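Side-chain contacts in molybdopterin biosynthesis protein MoaB (Sulfolobus tokodaii, PDB 3IWT), which probably takes part in making the molybdenum cofactor, as a MogA/MoaB-family protein with a predicted molybdopterin-binding domain: residues I146-P151 / E163-E168; K14-Y19 / H171-V176; I44-L49 / H54-Y59; V20-T25 / I37-G42. All coordinates share one frame; numbering follows the deposited sequence. Where two conformers were deposited one is given.

Contact 1. Residues I146-P151 / E163-E168; sequences IVYLLP and ELILPE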
loop_
_atom_site.group_PDB
_atom_site.type_symbol
_atom_site.label_atom_id
_atom_site.label_comp_id
_atom_site.label_asym_id
_atom_site.label_seq_id
_atom_site.Cartn_x
_atom_site.Cartn_y
_atom_site.Cartn_z
ATOM N N ILE A 146 2.253 18.234 15.153
ATOM C CA ILE A 146 1.954 16.895 15.622
ATOM C C ILE A 146 0.426 16.768 15.683
ATOM O O ILE A 146 -0.288 17.733 15.978
ATOM C CB ILE A 146 2.547 16.647 17.029
ATOM C CG1 ILE A 146 4.043 17.020 17.072
ATOM C CG2 ILE A 146 2.309 15.183 17.482
ATOM C CD1 ILE A 146 4.903 16.464 15.907
ATOM N N VAL A 147 -0.074 15.576 15.392
ATOM C CA VAL A 147 -1.500 15.332 15.417
ATOM C C VAL A 147 -1.761 14.064 16.218
ATOM O O VAL A 147 -1.118 13.048 15.962
ATOM C CB VAL A 147 -2.074 15.155 13.989
ATOM C CG1 VAL A 147 -3.574 14.817 14.057
ATOM C CG2 VAL A 147 -1.776 16.409 13.082
ATOM N N TYR A 148 -2.686 14.137 17.182
ATOM C CA TYR A 148 -3.098 12.978 17.972
ATOM C C TYR A 148 -4.584 12.757 17.734
ATOM O O TYR A 148 -5.391 13.667 17.934
ATOM C CB TYR A 148 -2.839 13.168 19.460
ATOM C CG TYR A 148 -1.382 13.249 19.885
ATOM C CD1 TYR A 148 -0.655 12.101 20.151
ATOM C CD2 TYR A 148 -0.744 14.489 20.070
ATOM C CE1 TYR A 148 0.682 12.180 20.566
ATOM C CE2 TYR A 148 0.583 14.570 20.457
ATOM C CZ TYR A 148 1.291 13.418 20.736
ATOM O OH TYR A 148 2.613 13.513 21.146
ATOM N N LEU A 149 -4.928 11.549 17.292
ATOM C CA LEU A 149 -6.302 11.151 17.078
ATOM C C LEU A 149 -6.720 10.225 18.204
ATOM O O LEU A 149 -6.347 9.051 18.238
ATOM C CB LEU A 149 -6.454 10.437 15.724
ATOM C CG LEU A 149 -5.875 11.103 14.476
ATOM C CD1 LEU A 149 -6.076 10.180 13.224
ATOM C CD2 LEU A 149 -6.478 12.525 14.270
ATOM N N LEU A 150 -7.500 10.758 19.140
ATOM C CA LEU A 150 -7.858 10.033 20.353
ATOM C C LEU A 150 -9.287 9.487 20.345
ATOM O O LEU A 150 -10.138 10.005 19.640
ATOM C CB LEU A 150 -7.667 10.931 21.572
ATOM C CG LEU A 150 -6.285 11.585 21.751
ATOM C CD1 LEU A 150 -6.214 12.440 23.097
ATOM C CD2 LEU A 150 -5.138 10.493 21.650
ATOM N N PRO A 151 -9.562 8.485 21.198
ATOM C CA PRO A 151 -10.952 8.009 21.321
ATOM C C PRO A 151 -11.963 9.017 21.894
ATOM O O PRO A 151 -11.587 10.086 22.443
ATOM C CB PRO A 151 -10.839 6.787 22.242
ATOM C CG PRO A 151 -9.349 6.414 22.225
ATOM C CD PRO A 151 -8.655 7.747 22.104
ATOM N N GLU A 163 -0.344 9.899 30.226
ATOM C CA GLU A 163 0.693 8.900 30.102
ATOM C C GLU A 163 1.565 9.088 28.860
ATOM O O GLU A 163 2.753 8.798 28.913
ATOM C CB GLU A 163 0.066 7.507 30.165
ATOM C CG GLU A 163 -0.762 7.289 31.438
ATOM C CD GLU A 163 0.018 7.613 32.687
ATOM O OE1 GLU A 163 1.163 7.144 32.816
ATOM O OE2 GLU A 163 -0.494 8.362 33.531
ATOM N N LEU A 164 0.998 9.605 27.754
ATOM C CA LEU A 164 1.727 9.656 26.485
ATOM C C LEU A 164 1.976 11.031 25.852
ATOM O O LEU A 164 3.059 11.271 25.334
ATOM C CB LEU A 164 1.005 8.771 25.455
ATOM C CG LEU A 164 0.818 7.303 25.867
ATOM C CD1 LEU A 164 0.214 6.539 24.698
ATOM C CD2 LEU A 164 2.122 6.663 26.289
ATOM N N ILE A 165 0.989 11.920 25.893
ATOM C CA ILE A 165 1.114 13.214 25.236
ATOM C C ILE A 165 1.895 14.212 26.095
ATOM O O ILE A 165 2.929 14.734 25.661
ATOM C CB ILE A 165 -0.274 13.770 24.809
ATOM C CG1 ILE A 165 -0.960 12.765 23.869
ATOM C CG2 ILE A 165 -0.138 15.169 24.213
ATOM C CD1 ILE A 165 -2.333 13.205 23.388
ATOM N N LEU A 166 1.423 14.482 27.306
ATOM C CA LEU A 166 2.087 15.486 28.155
ATOM C C LEU A 166 3.592 15.218 28.358
ATOM O O LEU A 166 4.388 16.143 28.248
ATOM C CB LEU A 166 1.348 15.669 29.497
ATOM C CG LEU A 166 -0.065 16.291 29.377
ATOM C CD1 LEU A 166 -0.799 16.292 30.729
ATOM C CD2 LEU A 166 -0.055 17.709 28.778
ATOM N N PRO A 167 3.995 13.962 28.645
ATOM C CA PRO A 167 5.427 13.688 28.892
ATOM C C PRO A 167 6.396 13.796 27.709
ATOM O O PRO A 167 7.588 14.050 27.926
ATOM C CB PRO A 167 5.414 12.238 29.413
ATOM C CG PRO A 167 4.017 12.004 29.860
ATOM C CD PRO A 167 3.193 12.745 28.867
ATOM N N GLU A 168 5.909 13.584 26.485
ATOM C CA GLU A 168 6.777 13.505 25.309
ATOM C C GLU A 168 6.550 14.535 24.218
ATOM O O GLU A 168 7.382 14.646 23.331
ATOM C CB GLU A 168 6.662 12.116 24.661
ATOM C CG GLU A 168 7.143 10.993 25.564
ATOM C CD GLU A 168 8.594 11.141 25.998
ATOM O OE1 GLU A 168 9.420 11.704 25.253
ATOM O OE2 GLU A 168 8.902 10.662 27.094
#
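Ile165 lies flat over one face of the Tyr148 ring, and this pair makes most of the contact between strand 145-150 and helix 154-176. From CB the isoleucine forks. CG1 stands anti to the carbonyl carbon (chi1 -58°). That places it 3.7 Å from the centroid of the Tyr148 ring and only 11° off the ring normal, a CH-pi contact over the centre of the face. CD1 continues along the ring toward its root. It comes to 3.6 Å from Tyr148 CG, and it also meets Leu150 CD1 at 4.0 Å, where the two side chains reach each other tip to tip. The other branch, CG2, goes toward the outer half of the ring and lies 3.9 Å from Tyr148 CE2. The three carbons thus cover the ring from CG almost to CZ. Tyr148 and Ile165 slide past each other in opposite directions. The tyrosine turns CG anti to its own carbonyl carbon (chi1 -67°) and holds its ring against the Ile165 side chain.

No hydrogen bond joins the two segments. The polar end of the ring is satisfied across the subunit interface, where Tyr148 OH bonds to Tyr133 OH of the second subunit. Phe114 meets the ring edge-to-face, and Ile86 of the neighbouring strand touches both Leu150 and Ile165. A tyrosine fixed at both its face and its hydroxyl should have little freedom to turn. The arrangement is that of a three-layer alpha/beta/alpha sandwich, in which the long C-terminal helix packs on one face of the sheet through buried aliphatic and aromatic side chains.

Contact 2. Residues K14-Y19 / H171-V176; sequences KSLNFY and HLVYLV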
loop_
_atom_site.group_PDB
_atom_site.type_symbol
_atom_site.label_atom_id
_atom_site.label_comp_id
_atom_site.label_asym_id
_atom_site.label_seq_id
_atom_site.Cartn_x
_atom_site.Cartn_y
_atom_site.Cartn_z
ATOM N N LYS A 14 8.839 24.447 26.961
ATOM C CA LYS A 14 8.026 25.438 26.247
ATOM C C LYS A 14 6.528 25.264 26.552
ATOM O O LYS A 14 6.047 24.155 26.768
ATOM C CB LYS A 14 8.223 25.318 24.722
ATOM C CG LYS A 14 9.405 26.095 24.134
ATOM C CD LYS A 14 9.416 25.999 22.589
ATOM C CE LYS A 14 9.881 24.599 22.104
ATOM N NZ LYS A 14 9.433 24.166 20.710
ATOM N N SER A 15 5.807 26.376 26.547
ATOM C CA SER A 15 4.366 26.363 26.409
ATOM C C SER A 15 4.109 26.120 24.922
ATOM O O SER A 15 4.657 26.819 24.085
ATOM C CB SER A 15 3.773 27.707 26.838
ATOM O OG SER A 15 2.365 27.731 26.709
ATOM N N LEU A 16 3.299 25.119 24.602
ATOM C CA LEU A 16 2.931 24.814 23.216
ATOM C C LEU A 16 1.473 25.196 22.968
ATOM O O LEU A 16 0.664 25.246 23.893
ATOM C CB LEU A 16 3.173 23.333 22.917
ATOM C CG LEU A 16 4.626 22.844 22.976
ATOM C CD1 LEU A 16 4.652 21.319 22.947
ATOM C CD2 LEU A 16 5.482 23.462 21.852
ATOM N N ASN A 17 1.156 25.480 21.710
ATOM C CA ASN A 17 -0.195 25.856 21.268
ATOM C C ASN A 17 -0.963 24.657 20.679
ATOM O O ASN A 17 -0.505 23.994 19.723
ATOM C CB ASN A 17 -0.123 26.949 20.214
ATOM C CG ASN A 17 0.523 28.238 20.707
ATOM O OD1 ASN A 17 1.237 28.903 19.950
ATOM N ND2 ASN A 17 0.231 28.627 21.913
ATOM N N PHE A 18 -2.141 24.397 21.227
ATOM C CA PHE A 18 -2.942 23.220 20.870
ATOM C C PHE A 18 -4.255 23.659 20.243
ATOM O O PHE A 18 -4.834 24.671 20.652
ATOM C CB PHE A 18 -3.244 22.378 22.113
ATOM C CG PHE A 18 -2.064 21.610 22.634
ATOM C CD1 PHE A 18 -1.054 22.262 23.295
ATOM C CD2 PHE A 18 -1.961 20.228 22.427
ATOM C CE1 PHE A 18 0.038 21.581 23.797
ATOM C CE2 PHE A 18 -0.861 19.519 22.931
ATOM C CZ PHE A 18 0.150 20.211 23.592
ATOM N N TYR A 19 -4.717 22.888 19.255
ATOM C CA TYR A 19 -6.045 23.037 18.689
ATOM C C TYR A 19 -6.817 21.743 18.966
ATOM O O TYR A 19 -6.316 20.640 18.699
ATOM C CB TYR A 19 -5.941 23.265 17.183
ATOM C CG TYR A 19 -7.189 23.777 16.523
ATOM C CD1 TYR A 19 -7.232 25.070 16.011
ATOM C CD2 TYR A 19 -8.306 22.973 16.380
ATOM C CE1 TYR A 19 -8.353 25.545 15.352
ATOM C CE2 TYR A 19 -9.444 23.443 15.768
ATOM C CZ TYR A 19 -9.458 24.732 15.246
ATOM O OH TYR A 19 -10.568 25.187 14.593
ATOM N N HIS A 171 9.427 17.250 23.465
ATOM C CA HIS A 171 10.594 16.698 22.759
ATOM C C HIS A 171 10.275 16.328 21.311
ATOM O O HIS A 171 11.090 16.524 20.402
ATOM C CB HIS A 171 11.150 15.463 23.501
ATOM C CG HIS A 171 12.294 14.798 22.792
ATOM N ND1 HIS A 171 12.239 13.490 22.353
ATOM C CD2 HIS A 171 13.507 15.271 22.418
ATOM C CE1 HIS A 171 13.375 13.187 21.741
ATOM N NE2 HIS A 171 14.160 14.250 21.767
ATOM N N LEU A 172 9.085 15.801 21.086
ATOM C CA LEU A 172 8.641 15.481 19.732
ATOM C C LEU A 172 8.521 16.720 18.824
ATOM O O LEU A 172 8.984 16.716 17.671
ATOM C CB LEU A 172 7.308 14.748 19.837
ATOM C CG LEU A 172 6.651 14.134 18.622
ATOM C CD1 LEU A 172 7.575 13.203 17.789
ATOM C CD2 LEU A 172 5.430 13.379 19.168
ATOM N N VAL A 173 7.911 17.786 19.329
ATOM C CA VAL A 173 7.859 19.059 18.578
ATOM C C VAL A 173 9.273 19.598 18.261
ATOM O O VAL A 173 9.566 20.018 17.118
ATOM C CB VAL A 173 7.040 20.138 19.335
ATOM C CG1 VAL A 173 7.267 21.533 18.730
ATOM C CG2 VAL A 173 5.560 19.787 19.340
ATOM N N TYR A 174 10.131 19.608 19.282
ATOM C CA TYR A 174 11.534 19.985 19.122
ATOM C C TYR A 174 12.182 19.158 17.984
ATOM O O TYR A 174 12.780 19.694 17.053
ATOM C CB TYR A 174 12.330 19.796 20.442
ATOM C CG TYR A 174 13.815 19.740 20.167
ATOM C CD1 TYR A 174 14.558 20.905 20.031
ATOM C CD2 TYR A 174 14.454 18.515 19.944
ATOM C CE1 TYR A 174 15.912 20.861 19.705
ATOM C CE2 TYR A 174 15.803 18.451 19.622
ATOM C CZ TYR A 174 16.529 19.625 19.499
ATOM O OH TYR A 174 17.873 19.565 19.175
ATOM N N LEU A 175 12.031 17.844 18.084
ATOM C CA LEU A 175 12.680 16.895 17.184
ATOM C C LEU A 175 12.258 17.110 15.724
ATOM O O LEU A 175 13.086 17.191 14.823
ATOM C CB LEU A 175 12.319 15.484 17.636
ATOM C CG LEU A 175 13.172 14.298 17.252
ATOM C CD1 LEU A 175 14.646 14.582 17.366
ATOM C CD2 LEU A 175 12.747 13.147 18.175
ATOM N N VAL A 176 10.955 17.229 15.529
ATOM C CA VAL A 176 10.344 17.432 14.212
ATOM C C VAL A 176 10.781 18.742 13.544
ATOM O O VAL A 176 10.820 18.849 12.315
ATOM C CB VAL A 176 8.806 17.350 14.391
ATOM C CG1 VAL A 176 8.069 18.151 13.378
ATOM C CG2 VAL A 176 8.397 15.878 14.423
#
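Leu16 and Val173 bring the start of strand 17-23 up to the last turns of helix 154-176, with their CA atoms 8.9 Å apart. At that spacing the backbones do not touch, and side chains alone bridge the gap. Val173 offers both of its methyls. CG2 meets Leu16 CD1 at 4.0 Å, and CG1 meets Leu16 CD2 at 4.1 Å. The two forks therefore engage branch for branch, while the side chains as wholes slide past each other in opposite directions. The leucine is set for this by CG standing anti to the carbonyl carbon (chi1 -64°), with the chain then carrying both methyls on toward the helix.

Lys14 also reaches the valine. Its chain is bent at chi3 (-74°) and crosses the valine obliquely. The amine NZ ends 3.9 Å from Val173 CG1, a contact with a methyl and not a polar bond. The lysine is exposed, whereas Leu16 and Val173 are buried.

Other residues pack round the pair: Val173 also touches Ile146 and Val84 of two other strands. The adjacent helix residue Leu172 packs on Leu134 of the second subunit.

No hydrogen bond or salt bridge crosses between the two segments, and they bury just 120 Å² together. The chemistry is that of a small aliphatic patch at the edge of the core, with a lysine at its border. The two ends of the chain are thus held together here by dispersion and the exclusion of water, while charge pairing plays no part between them.

Contact 3. Residues I44-L49 / H54-Y59; sequences IIKQLL and HKIIGY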
loop_
_atom_site.group_PDB
_atom_site.type_symbol
_atom_site.label_atom_id
_atom_site.label_comp_id
_atom_site.label_asym_id
_atom_site.label_seq_id
_atom_site.Cartn_x
_atom_site.Cartn_y
_atom_site.Cartn_z
ATOM N N ILE A 44 -11.881 17.943 29.200
ATOM C CA ILE A 44 -10.741 17.302 29.870
ATOM C C ILE A 44 -9.412 17.640 29.184
ATOM O O ILE A 44 -8.431 17.944 29.854
ATOM C CB ILE A 44 -10.924 15.739 29.952
ATOM C CG1 ILE A 44 -11.897 15.370 31.064
ATOM C CG2 ILE A 44 -9.591 15.017 30.212
ATOM C CD1 ILE A 44 -12.368 13.909 31.022
ATOM N N ILE A 45 -9.393 17.594 27.850
ATOM C CA ILE A 45 -8.193 17.890 27.079
ATOM C C ILE A 45 -7.764 19.338 27.333
ATOM O O ILE A 45 -6.612 19.591 27.659
ATOM C CB ILE A 45 -8.420 17.648 25.573
ATOM C CG1 ILE A 45 -8.640 16.148 25.306
ATOM C CG2 ILE A 45 -7.251 18.206 24.734
ATOM C CD1 ILE A 45 -9.081 15.825 23.860
ATOM N N LYS A 46 -8.702 20.270 27.238
ATOM C CA LYS A 46 -8.404 21.685 27.477
ATOM C C LYS A 46 -7.859 21.942 28.879
ATOM O O LYS A 46 -6.815 22.585 29.035
ATOM C CB LYS A 46 -9.656 22.523 27.241
ATOM C CG LYS A 46 -10.123 22.559 25.796
ATOM C CD LYS A 46 -11.554 23.058 25.707
ATOM C CE LYS A 46 -11.992 23.168 24.254
ATOM N NZ LYS A 46 -13.377 23.708 24.134
ATOM N N GLN A 47 -8.574 21.407 29.872
ATOM C CA GLN A 47 -8.267 21.555 31.305
ATOM C C GLN A 47 -6.834 21.056 31.595
ATOM O O GLN A 47 -6.033 21.765 32.219
ATOM C CB GLN A 47 -9.265 20.688 32.095
ATOM C CG GLN A 47 -10.057 21.343 33.214
ATOM C CD GLN A 47 -10.538 20.305 34.228
ATOM O OE1 GLN A 47 -11.244 19.356 33.871
ATOM N NE2 GLN A 47 -10.121 20.454 35.478
ATOM N N LEU A 48 -6.532 19.830 31.133
ATOM C CA LEU A 48 -5.230 19.203 31.396
ATOM C C LEU A 48 -4.115 19.908 30.657
ATOM O O LEU A 48 -3.026 20.089 31.197
ATOM C CB LEU A 48 -5.216 17.701 31.033
ATOM C CG LEU A 48 -5.887 16.715 32.004
ATOM C CD1 LEU A 48 -5.937 15.308 31.404
ATOM C CD2 LEU A 48 -5.187 16.726 33.354
ATOM N N LEU A 49 -4.369 20.269 29.389
ATOM C CA LEU A 49 -3.381 20.990 28.590
ATOM C C LEU A 49 -3.033 22.333 29.211
ATOM O O LEU A 49 -1.847 22.673 29.348
ATOM C CB LEU A 49 -3.851 21.250 27.157
ATOM C CG LEU A 49 -3.816 20.061 26.198
ATOM C CD1 LEU A 49 -4.513 20.488 24.899
ATOM C CD2 LEU A 49 -2.382 19.525 25.938
ATOM N N HIS A 54 0.312 24.820 28.832
ATOM C CA HIS A 54 0.072 24.998 27.400
ATOM C C HIS A 54 -1.127 25.901 27.136
ATOM O O HIS A 54 -1.886 26.239 28.047
ATOM C CB HIS A 54 -0.149 23.627 26.753
ATOM C CG HIS A 54 0.993 22.694 26.962
ATOM N ND1 HIS A 54 2.281 23.006 26.582
ATOM C CD2 HIS A 54 1.051 21.470 27.537
ATOM C CE1 HIS A 54 3.082 22.009 26.899
ATOM N NE2 HIS A 54 2.363 21.071 27.499
ATOM N N LYS A 55 -1.305 26.263 25.875
ATOM C CA LYS A 55 -2.375 27.153 25.438
ATOM C C LYS A 55 -3.325 26.469 24.463
ATOM O O LYS A 55 -2.898 25.619 23.643
ATOM C CB LYS A 55 -1.778 28.382 24.753
ATOM C CG LYS A 55 -0.761 29.158 25.576
ATOM C CD LYS A 55 -1.389 29.693 26.836
ATOM C CE LYS A 55 -0.518 30.751 27.512
ATOM N NZ LYS A 55 -1.258 31.381 28.661
ATOM N N ILE A 56 -4.612 26.813 24.546
ATOM C CA ILE A 56 -5.591 26.338 23.557
ATOM C C ILE A 56 -5.842 27.497 22.630
ATOM O O ILE A 56 -6.327 28.551 23.066
ATOM C CB ILE A 56 -6.941 25.911 24.201
ATOM C CG1 ILE A 56 -6.725 24.888 25.329
ATOM C CG2 ILE A 56 -7.914 25.401 23.115
ATOM C CD1 ILE A 56 -5.814 23.710 25.010
ATOM N N ILE A 57 -5.478 27.361 21.364
ATOM C CA ILE A 57 -5.703 28.461 20.471
ATOM C C ILE A 57 -6.857 28.267 19.510
ATOM O O ILE A 57 -7.200 29.185 18.795
ATOM C CB ILE A 57 -4.409 28.965 19.802
ATOM C CG1 ILE A 57 -3.768 27.923 18.905
ATOM C CG2 ILE A 57 -3.446 29.511 20.905
ATOM C CD1 ILE A 57 -2.768 28.593 17.959
ATOM N N GLY A 58 -7.495 27.098 19.524
ATOM C CA GLY A 58 -8.735 26.939 18.798
ATOM C C GLY A 58 -9.441 25.645 19.110
ATOM O O GLY A 58 -8.863 24.747 19.734
ATOM N N TYR A 59 -10.702 25.574 18.697
ATOM C CA TYR A 59 -11.562 24.413 18.972
ATOM C C TYR A 59 -12.645 24.317 17.924
ATOM O O TYR A 59 -13.157 25.342 17.461
ATOM C CB TYR A 59 -12.207 24.556 20.354
ATOM C CG TYR A 59 -13.355 23.583 20.654
ATOM C CD1 TYR A 59 -13.110 22.235 20.935
ATOM C CD2 TYR A 59 -14.677 24.033 20.717
ATOM C CE1 TYR A 59 -14.153 21.347 21.217
ATOM C CE2 TYR A 59 -15.732 23.151 21.017
ATOM C CZ TYR A 59 -15.463 21.814 21.259
ATOM O OH TYR A 59 -16.516 20.965 21.568
#
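Lys46 sets its amine over one face of the Tyr59 ring in a cation-pi contact. NZ is 3.5 Å from the Tyr59 ring centroid and 13° off the normal. Extended beyond CG, the lysine chain spans from the helix to the ring, and the two side chains cross at about a right angle. CE follows, 3.6 Å from Tyr59 CD1. The tyrosine is also held at its hydroxyl, where Tyr59 OH bonds to Asp39 OD2. A leucine in place of Tyr59 would probably leave the lysine amine without its aromatic face and Asp39 without one of its partners.

The apolar contacts centre on Ile56. Its CD1 presses against Leu49 CD1 at 3.5 Å, tighter than usual for two methyls. Its CG1 lies 4.1 Å from Lys46 CG. Strand 17-23, helix 40-51 and the parallel neighbouring strand 55-62 make a beta-alpha-beta crossover, with helix 25-32 also in the connection. Here the helix and strand segments run at 137°, with axes 8.4 Å apart.

One backbone hydrogen bond closes the turn between them. His54 N donates to Leu49 O at 3.1 Å. Beyond it, His54 ND1 accepts from Leu16 N.

Contact 4. Residues V20-T25 / I37-G42; sequences VITIST and IVDESG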
loop_
_atom_site.group_PDB
_atom_site.type_symbol
_atom_site.label_atom_id
_atom_site.label_comp_id
_atom_site.label_asym_id
_atom_site.label_seq_id
_atom_site.Cartn_x
_atom_site.Cartn_y
_atom_site.Cartn_z
ATOM N N VAL A 20 -8.040 21.880 19.475
ATOM C CA VAL A 20 -8.801 20.717 19.944
ATOM C C VAL A 20 -10.004 20.492 19.027
ATOM O O VAL A 20 -10.764 21.421 18.770
ATOM C CB VAL A 20 -9.280 20.874 21.405
ATOM C CG1 VAL A 20 -10.061 19.636 21.882
ATOM C CG2 VAL A 20 -8.090 21.124 22.337
ATOM N N ILE A 21 -10.189 19.260 18.571
ATOM C CA ILE A 21 -11.306 18.947 17.672
ATOM C C ILE A 21 -12.160 17.828 18.254
ATOM O O ILE A 21 -11.667 16.725 18.537
ATOM C CB ILE A 21 -10.825 18.558 16.259
ATOM C CG1 ILE A 21 -9.942 19.648 15.645
ATOM C CG2 ILE A 21 -12.029 18.222 15.321
ATOM C CD1 ILE A 21 -9.310 19.229 14.297
ATOM N N THR A 22 -13.444 18.089 18.436
ATOM C CA THR A 22 -14.338 17.047 18.951
ATOM C C THR A 22 -15.127 16.490 17.784
ATOM O O THR A 22 -15.726 17.245 17.040
ATOM C CB THR A 22 -15.252 17.592 20.072
ATOM O OG1 THR A 22 -14.431 17.928 21.187
ATOM C CG2 THR A 22 -16.311 16.549 20.489
ATOM N N ILE A 23 -15.091 15.162 17.625
ATOM C CA ILE A 23 -15.800 14.479 16.539
ATOM C C ILE A 23 -16.948 13.675 17.160
ATOM O O ILE A 23 -16.743 12.601 17.746
ATOM C CB ILE A 23 -14.847 13.581 15.720
ATOM C CG1 ILE A 23 -13.649 14.399 15.233
ATOM C CG2 ILE A 23 -15.574 12.957 14.568
ATOM C CD1 ILE A 23 -12.539 13.594 14.567
ATOM N N SER A 24 -18.155 14.233 17.067
ATOM C CA SER A 24 -19.360 13.680 17.716
ATOM C C SER A 24 -20.609 14.124 16.963
ATOM O O SER A 24 -20.964 15.313 16.974
ATOM C CB SER A 24 -19.464 14.152 19.169
ATOM O OG SER A 24 -20.692 13.734 19.774
ATOM N N THR A 25 -21.291 13.167 16.349
ATOM C CA THR A 25 -22.498 13.467 15.575
ATOM C C THR A 25 -23.616 13.981 16.496
ATOM O O THR A 25 -24.228 15.008 16.203
ATOM C CB THR A 25 -22.946 12.245 14.755
ATOM O OG1 THR A 25 -21.914 11.909 13.816
ATOM C CG2 THR A 25 -24.242 12.520 13.981
ATOM N N ILE A 37 -24.958 21.527 24.905
ATOM C CA ILE A 37 -24.150 20.299 24.811
ATOM C C ILE A 37 -23.104 20.280 25.928
ATOM O O ILE A 37 -22.677 21.330 26.410
ATOM C CB ILE A 37 -23.491 20.134 23.406
ATOM C CG1 ILE A 37 -22.396 21.168 23.157
ATOM C CG2 ILE A 37 -24.540 20.260 22.315
ATOM C CD1 ILE A 37 -22.152 21.460 21.650
ATOM N N VAL A 38 -22.741 19.087 26.373
ATOM C CA VAL A 38 -21.594 18.908 27.257
ATOM C C VAL A 38 -20.576 18.059 26.488
ATOM O O VAL A 38 -20.910 16.987 25.987
ATOM C CB VAL A 38 -21.997 18.236 28.587
ATOM C CG1 VAL A 38 -20.764 17.866 29.434
ATOM C CG2 VAL A 38 -22.963 19.153 29.364
ATOM N N ASP A 39 -19.358 18.580 26.377
ATOM C CA ASP A 39 -18.268 17.910 25.707
ATOM C C ASP A 39 -17.239 17.548 26.752
ATOM O O ASP A 39 -16.246 18.247 26.918
ATOM C CB ASP A 39 -17.668 18.835 24.635
ATOM C CG ASP A 39 -16.456 18.238 23.959
ATOM O OD1 ASP A 39 -16.205 17.032 24.135
ATOM O OD2 ASP A 39 -15.762 18.987 23.250
ATOM N N GLU A 40 -17.486 16.450 27.455
ATOM C CA GLU A 40 -16.662 16.041 28.581
ATOM C C GLU A 40 -15.208 15.810 28.140
ATOM O O GLU A 40 -14.266 16.269 28.772
ATOM C CB GLU A 40 -17.239 14.759 29.203
ATOM C CG GLU A 40 -18.688 14.888 29.754
ATOM C CD GLU A 40 -19.790 14.559 28.727
ATOM O OE1 GLU A 40 -19.526 14.547 27.512
ATOM O OE2 GLU A 40 -20.942 14.316 29.154
ATOM N N SER A 41 -15.041 15.079 27.041
ATOM C CA SER A 41 -13.703 14.755 26.556
ATOM C C SER A 41 -12.919 15.979 26.093
ATOM O O SER A 41 -11.744 16.107 26.407
ATOM C CB SER A 41 -13.779 13.760 25.410
ATOM O OG SER A 41 -14.183 12.505 25.928
ATOM N N GLY A 42 -13.555 16.855 25.329
ATOM C CA GLY A 42 -12.888 18.095 24.885
ATOM C C GLY A 42 -12.495 18.946 26.080
ATOM O O GLY A 42 -11.407 19.532 26.112
#
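The Asp39 carboxylate meets Thr22 OG1 on the syn side of OD2, tilted 25° from the carboxylate plane, and Gly42 N from above it. The threonine hydroxyl donates to Asp39 OD2 at 2.7 Å. Gly42 N reaches Asp39 OD1 at 2.9 Å, but from 55° out of that plane. Thr22 CG2 rests against the same group, 3.7 Å from Asp39 OD1. The carboxylate is carried there by CG lying anti to the backbone N (chi1 176°), which points it back over the first turn of the helix.

Asp39 is the N-cap of helix 40-51, and its bond to Gly42 N is the capping bond. Gly42 has no side chain. Its CA lies 4.0 Å from Thr22 OG1 and 4.4 Å from Val20 CG1.

With the Tyr59 hydroxyl, Asp39 OD2 has two hydroxyl partners. An alanine in place of Asp39 would probably leave the helix start uncapped and the hydroxyls of Thr22 and Tyr59 without this shared acceptor.

The buried carboxylate thus has bonds at both oxygens. These partners, with the positive end of the helix dipole, would be expected to stabilise its negative charge.

All four contacts reach the same sheet. Contacts 3 and 4 share helix 40-51, with centres 12 Å apart. Tyr59 joins them, its ring in contact 3 and its hydroxyl at the carboxylate of contact 4; its CE1 also lies 3.4 Å from Thr22 OG1. Contacts 1 and 2 share helix 154-176, with centres 11 Å apart, and Ile146 CG1 meets Val173 CG2 at 3.9 Å. Both of these also touch the second subunit. The two helices come together where Leu166 CD2 approaches Leu49 CD2 at 4.1 Å, between contacts 1 and 3. Contacts 2 and 4 use opposite ends of strand 17-23, about 23 Å apart between centres. The sheet carrying these contacts belongs to the probable molybdopterin-binding domain.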